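Local coordinates for protein SusD homolog (PDB 3IHV) that probably binds glycans at the outer membrane, as expected of a SusD-family member, for uptake by the cell, at residues P178-D183 with E187-R192; F62-T67 with T72-V77. One frame throughout, in Å; residues are numbered along the deposited sequence. Where two conformers were deposited one is given.

Interaction 1 (P178-D183 with E187-R192); sequences PYATDD and ESNDYR. With EDO (1,2-ethanediol), chain N.
Asn189 turns its amide to the 178-183 loop by seating CG between its own backbone N and carbonyl carbon (chi1 60°), while Asp183, with CG swung opposite its backbone N (chi1 -174°), extends a carboxylate from the other direction. The contact is a worked example of how one buried amide can hold two parts of an irregular loop together. Both segments belong to the connection between helices 159-176 and 195-210, a part of the helical SusD fold where no regular secondary structure does the joining. Each N-H of ND2 has its own acceptor. The one on the OD1 side runs to Ala180 O, with ND2 3.0 Å from it, in the carbonyl plane and on a lone pair. The other makes a nearly straight bond to Asp183 OD2, 2.9 Å from ND2, reaching it on the anti side. Amide and carboxylate planes are nearly parallel, 17° apart, with OD2 almost in the amide plane while ND2 approaches the carboxylate somewhat tilted from its plane. Ala180 CB fills in beside the amide oxygen, 3.8 Å from Asn189 OD1.

The backbone of Asn189 works as well: it opens a type II turn in which Arg192 N binds Asn189 O at 2.9 Å. Within that turn Tyr191 O accepts a hydrogen bond from O1 of an ethanediol molecule, 2.8 Å away, probably a guest from the crystallisation liquor. Asp183 has further partners, Arg186 in a salt bridge at OD2 and the Tyr185 N-H at OD1, so the carboxylate is held at both oxygens. Two acceptors facing ND2 fix the amide's rotation, since a flipped group would set OD1 against two oxygens; with Arg186 nearby, the Asp183 charge is probably well compensated.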
# COMPACT_ATOMS: atom_id res chain seq x y z
N PRO A 178 3.10 21.02 -9.59
CA PRO A 178 3.20 21.91 -8.44
C PRO A 178 2.96 21.08 -7.18
O PRO A 178 2.44 19.97 -7.27
CB PRO A 178 2.00 22.84 -8.62
CG PRO A 178 0.98 21.96 -9.31
CD PRO A 178 1.81 21.13 -10.27
N TYR A 179 3.32 21.61 -6.03
CA TYR A 179 2.90 21.00 -4.77
C TYR A 179 1.38 21.19 -4.71
O TYR A 179 0.83 22.18 -5.25
CB TYR A 179 3.55 21.66 -3.55
CG TYR A 179 4.98 21.26 -3.36
CD1 TYR A 179 5.30 20.06 -2.76
CD2 TYR A 179 6.02 22.08 -3.77
CE1 TYR A 179 6.61 19.68 -2.58
CE2 TYR A 179 7.35 21.70 -3.58
CZ TYR A 179 7.63 20.49 -2.99
OH TYR A 179 8.94 20.09 -2.79
N ALA A 180 0.72 20.22 -4.08
CA ALA A 180 -0.75 20.22 -3.97
C ALA A 180 -1.33 21.55 -3.48
O ALA A 180 -2.31 22.02 -4.05
CB ALA A 180 -1.24 19.06 -3.09
N THR A 181 -0.74 22.15 -2.46
CA THR A 181 -1.26 23.40 -1.89
C THR A 181 -0.81 24.68 -2.63
O THR A 181 -1.28 25.77 -2.32
CB THR A 181 -0.83 23.48 -0.40
OG1 THR A 181 0.60 23.37 -0.33
CG2 THR A 181 -1.46 22.28 0.38
N ASP A 182 0.08 24.55 -3.60
CA ASP A 182 0.58 25.68 -4.37
C ASP A 182 -0.15 25.81 -5.72
O ASP A 182 -0.08 26.85 -6.38
CB ASP A 182 2.04 25.45 -4.79
CG ASP A 182 3.07 25.68 -3.70
OD1 ASP A 182 2.80 26.37 -2.72
OD2 ASP A 182 4.24 25.19 -3.87
N ASP A 183 -0.88 24.79 -6.09
CA ASP A 183 -1.50 24.64 -7.39
C ASP A 183 -2.65 25.59 -7.69
O ASP A 183 -3.73 25.45 -7.15
CB ASP A 183 -1.96 23.19 -7.48
CG ASP A 183 -2.51 22.79 -8.83
OD1 ASP A 183 -2.51 23.58 -9.77
OD2 ASP A 183 -2.90 21.58 -8.92
N GLU A 187 -8.31 22.91 -11.28
CA GLU A 187 -9.41 23.33 -10.39
C GLU A 187 -9.43 22.51 -9.11
O GLU A 187 -9.78 23.01 -8.06
CB GLU A 187 -10.77 23.30 -11.08
CG GLU A 187 -11.18 21.99 -11.66
CD GLU A 187 -12.66 21.98 -12.10
OE1 GLU A 187 -13.39 22.98 -11.80
OE2 GLU A 187 -13.08 20.97 -12.73
N SER A 188 -9.02 21.25 -9.20
CA SER A 188 -8.96 20.35 -8.06
C SER A 188 -7.84 19.35 -8.29
O SER A 188 -7.71 18.83 -9.40
CB SER A 188 -10.28 19.59 -7.99
OG SER A 188 -10.21 18.47 -7.14
N ASN A 189 -7.05 19.07 -7.27
CA ASN A 189 -6.05 18.02 -7.41
C ASN A 189 -6.26 16.90 -6.37
O ASN A 189 -5.38 16.08 -6.18
CB ASN A 189 -4.61 18.58 -7.40
CG ASN A 189 -4.28 19.32 -6.15
OD1 ASN A 189 -4.50 18.82 -5.06
ND2 ASN A 189 -3.70 20.52 -6.29
N ASP A 190 -7.48 16.86 -5.78
CA ASP A 190 -7.83 15.83 -4.80
C ASP A 190 -7.56 14.45 -5.41
O ASP A 190 -8.02 14.15 -6.50
CB ASP A 190 -9.33 15.85 -4.44
CG ASP A 190 -9.81 17.16 -3.86
OD1 ASP A 190 -9.24 18.21 -4.13
OD2 ASP A 190 -10.82 17.13 -3.12
N TYR A 191 -6.76 13.65 -4.72
CA TYR A 191 -6.44 12.26 -5.08
C TYR A 191 -5.72 12.13 -6.41
O TYR A 191 -5.74 11.07 -7.03
CB TYR A 191 -7.70 11.38 -5.09
CG TYR A 191 -8.53 11.45 -3.82
CD1 TYR A 191 -8.14 10.82 -2.66
CD2 TYR A 191 -9.75 12.16 -3.80
CE1 TYR A 191 -8.91 10.87 -1.50
CE2 TYR A 191 -10.51 12.23 -2.65
CZ TYR A 191 -10.08 11.59 -1.51
OH TYR A 191 -10.83 11.65 -0.36
N ARG A 192 -5.12 13.23 -6.87
CA ARG A 192 -4.32 13.24 -8.05
C ARG A 192 -2.86 13.55 -7.67
O ARG A 192 -2.57 14.14 -6.60
CB ARG A 192 -4.85 14.24 -9.06
CG ARG A 192 -6.15 13.75 -9.66
CD ARG A 192 -6.85 14.71 -10.43
NE ARG A 192 -6.07 15.22 -11.53
CZ ARG A 192 -6.51 16.19 -12.32
NH1 ARG A 192 -7.74 16.68 -12.15
NH2 ARG A 192 -5.73 16.66 -13.28
C1 EDO N . -3.10 8.61 -7.27
O1 EDO N . -3.14 10.01 -6.90
C2 EDO N . -4.11 7.80 -6.44
O2 EDO N . -5.45 8.33 -6.46

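Interaction 2 (F62-T67 with T72-V77); sequences FRIIPT and TTQSEV
Gln74, at the N-cap position of helix 75-101, lays its side chain against Ile64 and Ile65 of the preceding loop, so that a helix start in this SusD-family fold is packed on the chain leading into it. The general lesson is that a polar side chain can serve a nonpolar contact along its length and a hydrogen bond at its tip. From CB, which heads toward the 62-67 segment, the chain leaves with CG opposite the backbone N (chi1 -167°) and then bends at chi2 (66°). CG rests on the end of Ile65, 3.7 Å from its CD1. Beyond the bend the amide crosses the Ile64 side chain: CD lies 3.9 Å from Ile64 CG2, and OE1 lies 3.7 Å from Ile64 CD1. NE2 also approaches Ile64 CG2, but one of its N-H groups is directed to Glu76 OE1, 2.9 Å from NE2, on the syn side of the carboxylate and near the amide plane.

Glu76, bent at chi2, passes over Ile65, whose CD1 touches both its chain and Gln74 CG. An alanine in place of Gln74 would probably leave Glu76 OE1 without this donor and open a gap beside both isoleucines. The loop has its own internal tie, Arg63 O accepting from Thr67 N and Thr67 OG1 on opposite faces of its plane. Farther out, Glu76 also touches Tyr40 of helix 40-44, and Pro66 packs on Val54 of strand 52-54. The shortest approach between the two segments is 3.6 Å, from Ile65 CD1 to Glu76 CB.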
# COMPACT_ATOMS: atom_id res chain seq x y z
N PHE A 62 -9.72 -18.63 -0.18
CA PHE A 62 -9.02 -17.36 -0.27
C PHE A 62 -7.70 -17.32 0.51
O PHE A 62 -6.95 -16.36 0.38
CB PHE A 62 -9.95 -16.21 0.21
CG PHE A 62 -10.47 -16.38 1.62
CD1 PHE A 62 -9.69 -16.03 2.71
CD2 PHE A 62 -11.75 -16.87 1.85
CE1 PHE A 62 -10.15 -16.15 3.99
CE2 PHE A 62 -12.22 -17.02 3.16
CZ PHE A 62 -11.41 -16.64 4.23
N ARG A 63 -7.39 -18.36 1.28
CA ARG A 63 -6.17 -18.37 2.05
C ARG A 63 -4.95 -18.78 1.24
O ARG A 63 -3.82 -18.65 1.72
CB ARG A 63 -6.33 -19.29 3.25
CG ARG A 63 -7.44 -18.83 4.20
CD ARG A 63 -7.75 -19.87 5.24
NE ARG A 63 -9.05 -19.60 5.88
CZ ARG A 63 -10.24 -19.97 5.41
NH1 ARG A 63 -10.36 -20.66 4.26
NH2 ARG A 63 -11.34 -19.68 6.11
N ILE A 64 -5.16 -19.19 -0.01
CA ILE A 64 -4.04 -19.77 -0.76
C ILE A 64 -2.91 -18.79 -1.07
O ILE A 64 -1.72 -19.15 -0.94
CB ILE A 64 -4.52 -20.52 -2.03
CG1 ILE A 64 -3.40 -21.42 -2.58
CG2 ILE A 64 -5.09 -19.55 -3.07
CD1 ILE A 64 -3.80 -22.25 -3.77
N ILE A 65 -3.24 -17.55 -1.44
CA ILE A 65 -2.20 -16.56 -1.72
C ILE A 65 -1.51 -16.07 -0.45
O ILE A 65 -0.28 -16.09 -0.38
CB ILE A 65 -2.71 -15.40 -2.62
CG1 ILE A 65 -2.99 -15.95 -4.05
CG2 ILE A 65 -1.69 -14.28 -2.70
CD1 ILE A 65 -3.84 -15.02 -4.94
N PRO A 66 -2.29 -15.65 0.57
CA PRO A 66 -1.64 -15.18 1.81
C PRO A 66 -0.79 -16.20 2.54
O PRO A 66 0.03 -15.81 3.36
CB PRO A 66 -2.83 -14.78 2.68
CG PRO A 66 -3.89 -14.40 1.71
CD PRO A 66 -3.75 -15.44 0.63
N THR A 67 -0.99 -17.50 2.28
CA THR A 67 -0.17 -18.54 2.90
C THR A 67 0.98 -18.98 2.02
O THR A 67 1.71 -19.92 2.38
CB THR A 67 -1.03 -19.77 3.23
OG1 THR A 67 -1.65 -20.26 2.01
CG2 THR A 67 -2.10 -19.41 4.36
N THR A 72 1.75 -21.24 -10.21
CA THR A 72 2.00 -20.23 -11.23
C THR A 72 0.75 -19.83 -12.02
O THR A 72 0.74 -18.80 -12.66
CB THR A 72 3.00 -20.70 -12.24
OG1 THR A 72 2.48 -21.89 -12.88
CG2 THR A 72 4.40 -20.97 -11.61
N THR A 73 -0.28 -20.66 -11.98
CA THR A 73 -1.55 -20.48 -12.64
C THR A 73 -2.60 -19.71 -11.83
O THR A 73 -3.72 -19.54 -12.29
CB THR A 73 -2.13 -21.87 -12.95
OG1 THR A 73 -2.16 -22.64 -11.72
CG2 THR A 73 -1.25 -22.61 -14.00
N GLN A 74 -2.25 -19.29 -10.62
CA GLN A 74 -3.20 -18.62 -9.72
C GLN A 74 -3.79 -17.42 -10.45
O GLN A 74 -3.06 -16.52 -10.89
CB GLN A 74 -2.50 -18.20 -8.43
CG GLN A 74 -3.47 -17.80 -7.36
CD GLN A 74 -4.33 -18.97 -6.88
OE1 GLN A 74 -3.85 -20.10 -6.76
NE2 GLN A 74 -5.62 -18.70 -6.64
N SER A 75 -5.12 -17.41 -10.56
CA SER A 75 -5.84 -16.42 -11.36
C SER A 75 -5.60 -14.98 -10.95
O SER A 75 -5.40 -14.11 -11.80
CB SER A 75 -7.36 -16.71 -11.28
OG SER A 75 -7.67 -17.87 -12.01
N GLU A 76 -5.61 -14.73 -9.65
CA GLU A 76 -5.45 -13.38 -9.15
C GLU A 76 -4.14 -12.74 -9.56
O GLU A 76 -4.10 -11.53 -9.85
CB GLU A 76 -5.58 -13.33 -7.62
CG GLU A 76 -6.95 -13.73 -7.07
CD GLU A 76 -7.16 -15.23 -6.91
OE1 GLU A 76 -6.35 -16.05 -7.40
OE2 GLU A 76 -8.19 -15.59 -6.28
N VAL A 77 -3.08 -13.55 -9.61
CA VAL A 77 -1.77 -13.10 -9.99
C VAL A 77 -1.80 -12.64 -11.45
O VAL A 77 -1.34 -11.55 -11.77
CB VAL A 77 -0.73 -14.18 -9.77
CG1 VAL A 77 0.64 -13.71 -10.28
CG2 VAL A 77 -0.67 -14.56 -8.25

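How the interactions relate
From the N terminus the chain first reaches interaction 2, where, in the connection from strand 52-54 to helix 75-101, four residues are closed into a loop between its segments. It then runs through that helix, helices 107-135 and 144-147, and helix 159-176 before interaction 1 closes a second loop, with three residues between its segments. The two follow in series, neither nested nor crossed. They lie on opposite sides of the chain's centre, with their own centres 37 Å apart and their nearest atoms about 23 Å apart. Interaction 2 joins the start of helix 75-101 to the loop before it, and interaction 1 joins two parts of the connection between helices 159-176 and 195-210.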